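Local atomic coordinates of trehalose-6-phosphate phosphatase (Candida albicans, PDB entry 5DXI), a protein that belongs to the HAD superfamily and pairs a Rossmann-like core domain carrying a magnesium site with a smaller cap domain. Residues D28-L33 with S68-A73; A177-I182 with G232-D237; R22-F27 with D226-L231. All blocks are in the same frame, centred on the assembly; numbering follows the deposited sequence.

Contact 1: D28-L33 with S68-A73; sequences DYDGTL and SGRDQA. With MG (magnesium ion), chain E; BEF (beryllium trifluoride ion), chain F; GLC (alpha-D-glucopyranose), chain C; GLC (alpha-D-glucopyranose), chain B.
Arg70 takes hold of Asp30 side-on, with one nitrogen for each carboxylate oxygen. NE of Arg70 donates to OD2 of Asp30 at 2.7 Å and NH2 of Arg70 to OD1 of Asp30 at 2.8 Å, both nearly straight and close to the guanidinium plane. The two flat groups lie only 19° apart, and the paired salt bridge fixes the rotation of both. Arginine suits the place because NE and NH2, on one edge of a flat group, present two N-H to the two oxygens; the chi2 bend (-63°) brings that edge round. C2 of a glucose lies over one guanidinium face, and the carbonyl of Pro40 takes a second bond from NH2. This is the tight part of the contact. Nearer the strand ends direct touching is looser: CB of Tyr29 stands 4.1 Å from OG of Ser68, and a beryllium trifluoride ion does the bridging. Its beryllium is joined to OD1 of Asp28 at 1.5 Å, while Tyr29 N and Asp30 N both donate to F3 and Gly69 N to F1. OD2 of Asp28 and the carbonyl of Asp30 bind magnesium, and Thr32 OG1 donates to the anti lone pair of Asp28 OD2. Toward solvent the chain runs on from Asp71, the N-cap of helix 72-79, to exposed Ala73. Asp28, Asp30 and Thr32 fit the DxDx(T/V) signature at the strand-end active site of a HAD phosphatase.

Contact 2: A177-I182 with G232-D237; sequences AGKANI and GDDLTD. With MG (magnesium ion), chain E; GLC (alpha-D-glucopyranose), chain B.
Lys179 reaches across to Asp233 and Asp234 with both its backbone and its amine. Its CG stands anti to the carbonyl carbon (chi1 -73°) and the chain is fully extended beyond, a shape that lets a lysine span from the turn to the metal site. On the way CG of Lys179 passes 3.5 Å from OD2 of Asp234, the two side chains running in opposite senses. NZ of Lys179 ends 2.7 Å from OD1 of Asp233 in a salt bridge, on the anti side and a little out of the carboxylate plane. A water sits 2.8 Å from NZ of Lys179.

Asp233 holds CG between its backbone N and carbonyl carbon (chi1 72°), which swings the carboxylate toward both partners: while OD1 meets the lysine, OD2 binds magnesium at 2.0 Å. OD2 of Asp234 offers a syn lone pair to Lys179 N at 2.7 Å in a nearly straight bond. The same Asp234 OD2 lies 3.3 Å from CA of Gly178; glycine lets it come this close, and the missing CB spares a clash with OD1 of Asn181 in the turn. Farther out, CD2 of Leu235 rests against the carbonyl of Ala177. Asp237 OD1 accepts from the backbone N of both Asp233 and Asp234, so it braces the loop behind the metal ligand.

The carbonyl of Lys179 accepts from O2 and O3 of a glucose, and Asn181 ND2 donates to that O2. In this bound state the type II turn thus ties sugar hydroxyls to a magnesium ligand, bridging cap and core.

Contact 3: R22-F27 with D226-L231; sequences RRLFLF and DFMLCL
Just ahead of the parallel ladder, Arg22 N donates to OD1 of Asp226 at 2.8 Å, and Asp226 N returns a bond to the carbonyl of Arg22. An aspartate suits this strand start, since its OD2 also accepts from Gln21 N. Beyond it Leu24 N bonds to Phe227 O at 2.8 Å, and Leu26 N to Leu229 O, while the carbonyls of Leu24 and Leu26 receive Leu229 N and Leu231 N. The strands, 8° from parallel, adjoin at the centre of the Rossmann-like HAD core, in the parallel part of a mixed sheet layered between helices. Leu24, Leu26, Met228 and Cys230 face helices 191-199 and 235-253; Phe25, Phe227 and Leu229 lie on the other side, against helix 10-19. CG of Phe227 is anti to its backbone N (chi1 180°), which carries the ring toward Arg23 and Phe25. CB of Phe227 lies 4.1 Å from CG of Arg23, and CD2, two bonds farther out beyond CG, is as far from CB of Arg23. CE2 of Phe227 meets CE1 of Phe25 at 3.9 Å, the ring planes being 59° apart, and Phe227 also packs on Leu13 and Asn16. Farther along this face CD1 of Leu231 lies 3.7 Å from CE1 of Phe27.

In the fold
Contact 3 lies in the central sheet, and its two strands lead into one segment each of contacts 1 and 2. Strand 23-27 runs directly into 28-33, and its neighbour 227-232 ends at the first residue of 232-237, while strand 62-67, on the other side of 23-27, leads into 68-73. The centre of contact 3 is about 17 Å from that of contact 1 and about 21 Å from that of contact 2. Contacts 1 and 2, about 11 Å apart, share the magnesium, whose protein ligands come from both. Along the chain contact 1 is nested within contact 3 and closes before contact 2 opens; contacts 2 and 3 cross. Segment 177-182 alone comes from the antiparallel cap sheet, so contact 2 joins cap to core.

Contact 1: D28-L33 with S68-A73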
loop_
_atom_site.group_PDB
_atom_site.type_symbol
_atom_site.label_atom_id
_atom_site.label_comp_id
_atom_site.label_asym_id
_atom_site.label_seq_id
_atom_site.Cartn_x
_atom_site.Cartn_y
_atom_site.Cartn_z
ATOM N N ASP A 28 0.204 -3.891 -1.099
ATOM C CA ASP A 28 -0.712 -3.016 -1.789
ATOM C C ASP A 28 -1.685 -3.858 -2.634
ATOM O O ASP A 28 -1.313 -4.950 -3.061
ATOM C CB ASP A 28 0.049 -2.081 -2.694
ATOM C CG ASP A 28 -0.844 -1.123 -3.342
ATOM O OD1 ASP A 28 -1.625 -0.582 -2.561
ATOM O OD2 ASP A 28 -0.821 -0.948 -4.576
ATOM N N TYR A 29 -2.891 -3.349 -2.911
ATOM C CA TYR A 29 -3.832 -4.076 -3.774
ATOM C C TYR A 29 -3.830 -3.539 -5.206
ATOM O O TYR A 29 -3.283 -4.173 -6.111
ATOM C CB TYR A 29 -5.268 -4.039 -3.223
ATOM C CG TYR A 29 -6.223 -4.846 -4.095
ATOM C CD1 TYR A 29 -6.119 -6.231 -4.159
ATOM C CD2 TYR A 29 -7.191 -4.225 -4.874
ATOM C CE1 TYR A 29 -6.957 -6.983 -4.959
ATOM C CE2 TYR A 29 -8.051 -4.978 -5.693
ATOM C CZ TYR A 29 -7.924 -6.362 -5.717
ATOM O OH TYR A 29 -8.753 -7.145 -6.502
ATOM N N ASP A 30 -4.410 -2.365 -5.417
ATOM C CA ASP A 30 -4.559 -1.834 -6.774
ATOM C C ASP A 30 -3.237 -1.545 -7.477
ATOM O O ASP A 30 -2.353 -0.910 -6.931
ATOM C CB ASP A 30 -5.402 -0.562 -6.767
ATOM C CG ASP A 30 -6.851 -0.837 -6.417
ATOM O OD1 ASP A 30 -7.585 -1.306 -7.312
ATOM O OD2 ASP A 30 -7.252 -0.583 -5.258
ATOM N N GLY A 31 -3.117 -2.042 -8.705
ATOM C CA GLY A 31 -1.926 -1.851 -9.509
ATOM C C GLY A 31 -0.764 -2.697 -9.022
ATOM O O GLY A 31 0.355 -2.597 -9.534
ATOM N N THR A 32 -1.040 -3.565 -8.056
ATOM C CA THR A 32 0.003 -4.345 -7.421
ATOM C C THR A 32 -0.355 -5.824 -7.450
ATOM O O THR A 32 0.384 -6.623 -8.019
ATOM C CB THR A 32 0.239 -3.858 -5.969
ATOM O OG1 THR A 32 0.695 -2.496 -6.008
ATOM C CG2 THR A 32 1.268 -4.730 -5.254
ATOM N N LEU A 33 -1.492 -6.184 -6.852
ATOM C CA LEU A 33 -1.987 -7.564 -6.896
ATOM C C LEU A 33 -2.976 -7.764 -8.050
ATOM O O LEU A 33 -3.342 -8.895 -8.377
ATOM C CB LEU A 33 -2.646 -7.944 -5.570
ATOM C CG LEU A 33 -1.749 -7.870 -4.336
ATOM C CD1 LEU A 33 -2.517 -8.229 -3.057
ATOM C CD2 LEU A 33 -0.571 -8.797 -4.526
ATOM N N SER A 68 -4.253 -0.791 1.675
ATOM C CA SER A 68 -4.805 -0.219 0.457
ATOM C C SER A 68 -5.383 1.175 0.666
ATOM O O SER A 68 -5.664 1.570 1.792
ATOM C CB SER A 68 -5.912 -1.159 -0.097
ATOM O OG SER A 68 -6.481 -0.641 -1.294
ATOM N N GLY A 69 -5.576 1.907 -0.431
ATOM C CA GLY A 69 -6.355 3.134 -0.402
ATOM C C GLY A 69 -7.857 2.865 -0.412
ATOM O O GLY A 69 -8.661 3.755 -0.084
ATOM N N ARG A 70 -8.237 1.635 -0.770
ATOM C CA ARG A 70 -9.650 1.218 -0.839
ATOM C C ARG A 70 -10.389 1.400 0.483
ATOM O O ARG A 70 -9.792 1.276 1.561
ATOM C CB ARG A 70 -9.751 -0.254 -1.254
ATOM C CG ARG A 70 -9.370 -0.575 -2.699
ATOM C CD ARG A 70 -10.297 0.122 -3.715
ATOM N NE ARG A 70 -9.934 -0.253 -5.081
ATOM C CZ ARG A 70 -10.786 -0.437 -6.088
ATOM N NH1 ARG A 70 -12.098 -0.285 -5.913
ATOM N NH2 ARG A 70 -10.317 -0.781 -7.283
ATOM N N ASP A 71 -11.688 1.650 0.409
ATOM C CA ASP A 71 -12.477 1.727 1.629
ATOM C C ASP A 71 -12.699 0.322 2.200
ATOM O O ASP A 71 -12.369 -0.684 1.553
ATOM C CB ASP A 71 -13.809 2.464 1.393
ATOM C CG ASP A 71 -14.725 1.781 0.376
ATOM O OD1 ASP A 71 -14.630 0.555 0.147
ATOM O OD2 ASP A 71 -15.595 2.489 -0.168
ATOM N N GLN A 72 -13.225 0.257 3.419
ATOM C CA GLN A 72 -13.406 -1.025 4.105
ATOM C C GLN A 72 -14.351 -1.958 3.356
ATOM O O GLN A 72 -14.123 -3.171 3.305
ATOM C CB GLN A 72 -13.945 -0.804 5.517
ATOM C CG GLN A 72 -13.025 0.006 6.392
ATOM C CD GLN A 72 -13.786 0.669 7.512
ATOM O OE1 GLN A 72 -14.427 1.694 7.309
ATOM N NE2 GLN A 72 -13.727 0.086 8.695
ATOM N N ALA A 73 -15.411 -1.387 2.790
ATOM C CA ALA A 73 -16.434 -2.171 2.094
ATOM C C ALA A 73 -15.818 -3.000 0.967
ATOM O O ALA A 73 -16.051 -4.199 0.879
ATOM C CB ALA A 73 -17.532 -1.258 1.554
HETATM MG MG MG E . -1.785 0.588 -5.638
HETATM BE BE BEF F . -2.989 -0.096 -3.055
HETATM F F1 BEF F . -3.521 1.469 -2.428
HETATM F F2 BEF F . -3.481 0.416 -4.672
HETATM F F3 BEF F . -4.561 -0.881 -2.868
HETATM C C1 GLC C . -8.268 2.721 -6.657
HETATM C C2 GLC C . -9.440 3.293 -5.872
HETATM C C3 GLC C . -8.938 4.395 -4.933
HETATM C C4 GLC C . -7.851 3.830 -4.036
HETATM C C5 GLC C . -6.734 3.265 -4.908
HETATM C C6 GLC C . -5.695 2.586 -4.036
HETATM O O1 GLC C . -7.728 3.715 -7.527
HETATM O O2 GLC C . -10.398 3.812 -6.790
HETATM O O3 GLC C . -10.004 4.863 -4.120
HETATM O O4 GLC C . -7.315 4.861 -3.179
HETATM O O5 GLC C . -7.234 2.266 -5.782
HETATM O O6 GLC C . -6.285 1.437 -3.417
HETATM C C1 GLC B . -6.762 3.160 -8.432
HETATM C C2 GLC B . -6.367 4.185 -9.474
HETATM C C3 GLC B . -7.547 4.486 -10.389
HETATM C C4 GLC B . -8.032 3.202 -11.056
HETATM C C5 GLC B . -8.401 2.198 -9.966
HETATM C C6 GLC B . -8.807 0.842 -10.527
HETATM O O2 GLC B . -5.938 5.398 -8.862
HETATM O O3 GLC B . -7.136 5.449 -11.362
HETATM O O4 GLC B . -9.194 3.460 -11.847
HETATM O O5 GLC B . -7.273 1.993 -9.097
HETATM O O6 GLC B . -7.641 0.215 -11.097
HETATM O O HOH W 1 -1.202 2.206 -4.439
HETATM O O HOH W 2 -2.471 1.779 -7.128
#

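Contact 2: A177-I182 with G232-D237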
loop_
_atom_site.group_PDB
_atom_site.type_symbol
_atom_site.label_atom_id
_atom_site.label_comp_id
_atom_site.label_asym_id
_atom_site.label_seq_id
_atom_site.Cartn_x
_atom_site.Cartn_y
_atom_site.Cartn_z
ATOM N N ALA A 177 -0.934 13.006 -5.006
ATOM C CA ALA A 177 -1.179 12.722 -6.415
ATOM C C ALA A 177 -1.014 11.212 -6.593
ATOM O O ALA A 177 0.059 10.665 -6.344
ATOM C CB ALA A 177 -0.218 13.501 -7.318
ATOM N N GLY A 178 -2.064 10.546 -7.049
ATOM C CA GLY A 178 -2.004 9.118 -7.308
ATOM C C GLY A 178 -2.211 8.895 -8.795
ATOM O O GLY A 178 -2.364 9.856 -9.543
ATOM N N LYS A 179 -2.176 7.643 -9.233
ATOM C CA LYS A 179 -2.395 7.345 -10.641
ATOM C C LYS A 179 -3.760 7.857 -11.089
ATOM O O LYS A 179 -4.797 7.336 -10.684
ATOM C CB LYS A 179 -2.251 5.843 -10.885
ATOM C CG LYS A 179 -0.786 5.368 -10.821
ATOM C CD LYS A 179 -0.695 3.864 -11.010
ATOM C CE LYS A 179 0.754 3.374 -11.054
ATOM N NZ LYS A 179 0.767 1.882 -11.125
ATOM N N ALA A 180 -3.730 8.914 -11.898
ATOM C CA ALA A 180 -4.932 9.559 -12.428
ATOM C C ALA A 180 -5.919 9.908 -11.313
ATOM O O ALA A 180 -7.143 9.779 -11.489
ATOM C CB ALA A 180 -5.611 8.670 -13.500
ATOM N N ASN A 181 -5.391 10.317 -10.156
ATOM C CA ASN A 181 -6.261 10.782 -9.082
ATOM C C ASN A 181 -5.597 11.832 -8.199
ATOM O O ASN A 181 -4.398 12.098 -8.301
ATOM C CB ASN A 181 -6.760 9.588 -8.219
ATOM C CG ASN A 181 -5.683 9.025 -7.242
ATOM O OD1 ASN A 181 -4.967 9.766 -6.577
ATOM N ND2 ASN A 181 -5.603 7.705 -7.156
ATOM N N ILE A 182 -6.410 12.458 -7.358
ATOM C CA ILE A 182 -5.898 13.213 -6.236
ATOM C C ILE A 182 -6.582 12.628 -5.012
ATOM O O ILE A 182 -7.784 12.379 -5.044
ATOM C CB ILE A 182 -6.180 14.721 -6.350
ATOM C CG1 ILE A 182 -5.414 15.312 -7.528
ATOM C CG2 ILE A 182 -5.744 15.452 -5.082
ATOM C CD1 ILE A 182 -5.804 16.736 -7.834
ATOM N N GLY A 232 4.161 -2.307 -3.760
ATOM C CA GLY A 232 3.247 -1.218 -4.072
ATOM C C GLY A 232 3.631 -0.455 -5.331
ATOM O O GLY A 232 4.764 -0.534 -5.799
ATOM N N ASP A 233 2.678 0.296 -5.874
ATOM C CA ASP A 233 2.820 0.857 -7.209
ATOM C C ASP A 233 2.679 2.364 -7.245
ATOM O O ASP A 233 2.924 2.974 -8.281
ATOM C CB ASP A 233 1.763 0.248 -8.152
ATOM C CG ASP A 233 0.347 0.752 -7.849
ATOM O OD1 ASP A 233 -0.372 1.138 -8.800
ATOM O OD2 ASP A 233 -0.046 0.773 -6.659
ATOM N N ASP A 234 2.256 2.978 -6.141
ATOM C CA ASP A 234 1.891 4.390 -6.223
ATOM C C ASP A 234 2.495 5.193 -5.080
ATOM O O ASP A 234 3.216 4.655 -4.239
ATOM C CB ASP A 234 0.369 4.552 -6.251
ATOM C CG ASP A 234 -0.081 5.736 -7.095
ATOM O OD1 ASP A 234 0.770 6.564 -7.481
ATOM O OD2 ASP A 234 -1.301 5.847 -7.361
ATOM N N LEU A 235 2.238 6.493 -5.091
ATOM C CA LEU A 235 2.875 7.398 -4.158
ATOM C C LEU A 235 2.578 7.022 -2.708
ATOM O O LEU A 235 3.470 7.029 -1.862
ATOM C CB LEU A 235 2.428 8.832 -4.443
ATOM C CG LEU A 235 2.943 9.886 -3.460
ATOM C CD1 LEU A 235 4.465 9.889 -3.398
ATOM C CD2 LEU A 235 2.397 11.271 -3.838
ATOM N N THR A 236 1.327 6.666 -2.433
ATOM C CA THR A 236 0.953 6.203 -1.107
ATOM C C THR A 236 1.861 5.084 -0.581
ATOM O O THR A 236 2.150 5.029 0.615
ATOM C CB THR A 236 -0.511 5.723 -1.075
ATOM O OG1 THR A 236 -0.845 5.401 0.271
ATOM C CG2 THR A 236 -0.735 4.475 -1.990
ATOM N N ASP A 237 2.341 4.223 -1.474
ATOM C CA ASP A 237 3.154 3.071 -1.087
ATOM C C ASP A 237 4.598 3.436 -0.757
ATOM O O ASP A 237 5.306 2.677 -0.097
ATOM C CB ASP A 237 3.114 2.054 -2.199
ATOM C CG ASP A 237 1.692 1.726 -2.579
ATOM O OD1 ASP A 237 1.320 1.922 -3.750
ATOM O OD2 ASP A 237 0.938 1.321 -1.667
HETATM MG MG MG E . -1.785 0.588 -5.638
HETATM C C1 GLC B . -6.762 3.160 -8.432
HETATM C C2 GLC B . -6.367 4.185 -9.474
HETATM C C3 GLC B . -7.547 4.486 -10.389
HETATM C C4 GLC B . -8.032 3.202 -11.056
HETATM C C5 GLC B . -8.401 2.198 -9.966
HETATM C C6 GLC B . -8.807 0.842 -10.527
HETATM O O2 GLC B . -5.938 5.398 -8.862
HETATM O O3 GLC B . -7.136 5.449 -11.362
HETATM O O4 GLC B . -9.194 3.460 -11.847
HETATM O O5 GLC B . -7.273 1.993 -9.097
HETATM O O6 GLC B . -7.641 0.215 -11.097
HETATM O O HOH W 3 3.563 1.609 -11.377
HETATM O O HOH W 2 -2.471 1.779 -7.128
HETATM O O HOH W 1 -1.202 2.206 -4.439
#

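Contact 3: R22-F27 with D226-L231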
loop_
_atom_site.group_PDB
_atom_site.type_symbol
_atom_site.label_atom_id
_atom_site.label_comp_id
_atom_site.label_asym_id
_atom_site.label_seq_id
_atom_site.Cartn_x
_atom_site.Cartn_y
_atom_site.Cartn_z
ATOM N N ARG A 22 9.527 -16.239 10.567
ATOM C CA ARG A 22 8.432 -15.309 10.860
ATOM C C ARG A 22 8.272 -14.308 9.724
ATOM O O ARG A 22 8.912 -13.257 9.687
ATOM C CB ARG A 22 8.681 -14.595 12.188
ATOM C CG ARG A 22 8.720 -15.551 13.373
ATOM C CD ARG A 22 9.257 -14.888 14.621
ATOM N NE ARG A 22 10.638 -14.434 14.446
ATOM C CZ ARG A 22 11.707 -15.212 14.596
ATOM N NH1 ARG A 22 11.562 -16.491 14.920
ATOM N NH2 ARG A 22 12.919 -14.712 14.412
ATOM N N ARG A 23 7.382 -14.643 8.805
ATOM C CA ARG A 23 7.281 -13.904 7.572
ATOM C C ARG A 23 6.122 -12.924 7.615
ATOM O O ARG A 23 5.025 -13.267 8.067
ATOM C CB ARG A 23 7.120 -14.898 6.436
ATOM C CG ARG A 23 8.159 -16.020 6.544
ATOM C CD ARG A 23 8.232 -16.793 5.274
ATOM N NE ARG A 23 9.029 -18.018 5.349
ATOM C CZ ARG A 23 8.520 -19.246 5.341
ATOM N NH1 ARG A 23 7.205 -19.424 5.296
ATOM N NH2 ARG A 23 9.332 -20.297 5.399
ATOM N N LEU A 24 6.354 -11.714 7.127
ATOM C CA LEU A 24 5.306 -10.698 7.068
ATOM C C LEU A 24 5.203 -10.123 5.663
ATOM O O LEU A 24 6.146 -9.479 5.153
ATOM C CB LEU A 24 5.578 -9.581 8.076
ATOM C CG LEU A 24 4.616 -8.397 8.131
ATOM C CD1 LEU A 24 3.209 -8.827 8.556
ATOM C CD2 LEU A 24 5.163 -7.332 9.077
ATOM N N PHE A 25 4.058 -10.359 5.037
ATOM C CA PHE A 25 3.758 -9.829 3.718
ATOM C C PHE A 25 2.894 -8.576 3.824
ATOM O O PHE A 25 1.848 -8.581 4.498
ATOM C CB PHE A 25 3.044 -10.892 2.865
ATOM C CG PHE A 25 3.896 -12.099 2.565
ATOM C CD1 PHE A 25 4.732 -12.118 1.458
ATOM C CD2 PHE A 25 3.893 -13.200 3.415
ATOM C CE1 PHE A 25 5.529 -13.225 1.188
ATOM C CE2 PHE A 25 4.691 -14.307 3.153
ATOM C CZ PHE A 25 5.506 -14.321 2.033
ATOM N N LEU A 26 3.318 -7.521 3.135
ATOM C CA LEU A 26 2.662 -6.220 3.190
ATOM C C LEU A 26 2.293 -5.782 1.784
ATOM O O LEU A 26 3.091 -5.149 1.066
ATOM C CB LEU A 26 3.579 -5.194 3.850
ATOM C CG LEU A 26 4.109 -5.650 5.206
ATOM C CD1 LEU A 26 5.407 -4.892 5.569
ATOM C CD2 LEU A 26 3.048 -5.481 6.286
ATOM N N PHE A 27 1.073 -6.118 1.387
ATOM C CA PHE A 27 0.672 -5.960 -0.007
ATOM C C PHE A 27 -0.242 -4.789 -0.240
ATOM O O PHE A 27 -1.345 -4.726 0.306
ATOM C CB PHE A 27 -0.060 -7.200 -0.543
ATOM C CG PHE A 27 0.754 -8.453 -0.529
ATOM C CD1 PHE A 27 2.147 -8.404 -0.640
ATOM C CD2 PHE A 27 0.125 -9.694 -0.459
ATOM C CE1 PHE A 27 2.894 -9.573 -0.649
ATOM C CE2 PHE A 27 0.868 -10.864 -0.465
ATOM C CZ PHE A 27 2.257 -10.806 -0.560
ATOM N N ASP A 226 11.401 -11.911 10.396
ATOM C CA ASP A 226 12.759 -12.021 9.875
ATOM C C ASP A 226 12.732 -12.040 8.352
ATOM O O ASP A 226 13.763 -12.199 7.696
ATOM C CB ASP A 226 13.452 -13.269 10.429
ATOM C CG ASP A 226 12.669 -14.543 10.152
ATOM O OD1 ASP A 226 11.502 -14.452 9.702
ATOM O OD2 ASP A 226 13.212 -15.639 10.398
ATOM N N PHE A 227 11.533 -11.858 7.807
ATOM C CA PHE A 227 11.298 -11.768 6.371
ATOM C C PHE A 227 10.115 -10.839 6.145
ATOM O O PHE A 227 9.007 -11.113 6.614
ATOM C CB PHE A 227 11.009 -13.151 5.774
ATOM C CG PHE A 227 10.744 -13.139 4.293
ATOM C CD1 PHE A 227 11.767 -13.374 3.390
ATOM C CD2 PHE A 227 9.473 -12.908 3.802
ATOM C CE1 PHE A 227 11.527 -13.374 2.020
ATOM C CE2 PHE A 227 9.224 -12.903 2.437
ATOM C CZ PHE A 227 10.251 -13.136 1.545
ATOM N N MET A 228 10.351 -9.737 5.448
ATOM C CA MET A 228 9.292 -8.788 5.145
ATOM C C MET A 228 9.282 -8.477 3.653
ATOM O O MET A 228 10.271 -7.973 3.106
ATOM C CB MET A 228 9.464 -7.499 5.967
ATOM C CG MET A 228 9.207 -7.653 7.467
ATOM S SD MET A 228 10.505 -6.931 8.500
ATOM C CE MET A 228 11.811 -8.139 8.261
ATOM N N LEU A 229 8.175 -8.787 2.988
ATOM C CA LEU A 229 8.052 -8.473 1.568
ATOM C C LEU A 229 6.924 -7.475 1.380
ATOM O O LEU A 229 5.771 -7.732 1.755
ATOM C CB LEU A 229 7.803 -9.726 0.734
ATOM C CG LEU A 229 7.464 -9.493 -0.738
ATOM C CD1 LEU A 229 8.619 -8.769 -1.451
ATOM C CD2 LEU A 229 7.133 -10.815 -1.447
ATOM N N CYS A 230 7.268 -6.331 0.809
ATOM C CA CYS A 230 6.320 -5.235 0.679
ATOM C C CYS A 230 6.260 -4.770 -0.767
ATOM O O CYS A 230 7.292 -4.425 -1.357
ATOM C CB CYS A 230 6.724 -4.083 1.597
ATOM S SG CYS A 230 5.718 -2.585 1.500
ATOM N N LEU A 231 5.052 -4.757 -1.329
ATOM C CA LEU A 231 4.848 -4.397 -2.727
ATOM C C LEU A 231 3.840 -3.266 -2.892
ATOM O O LEU A 231 2.786 -3.272 -2.245
ATOM C CB LEU A 231 4.377 -5.614 -3.527
ATOM C CG LEU A 231 5.398 -6.751 -3.632
ATOM C CD1 LEU A 231 4.679 -8.098 -3.514
ATOM C CD2 LEU A 231 6.204 -6.652 -4.938
#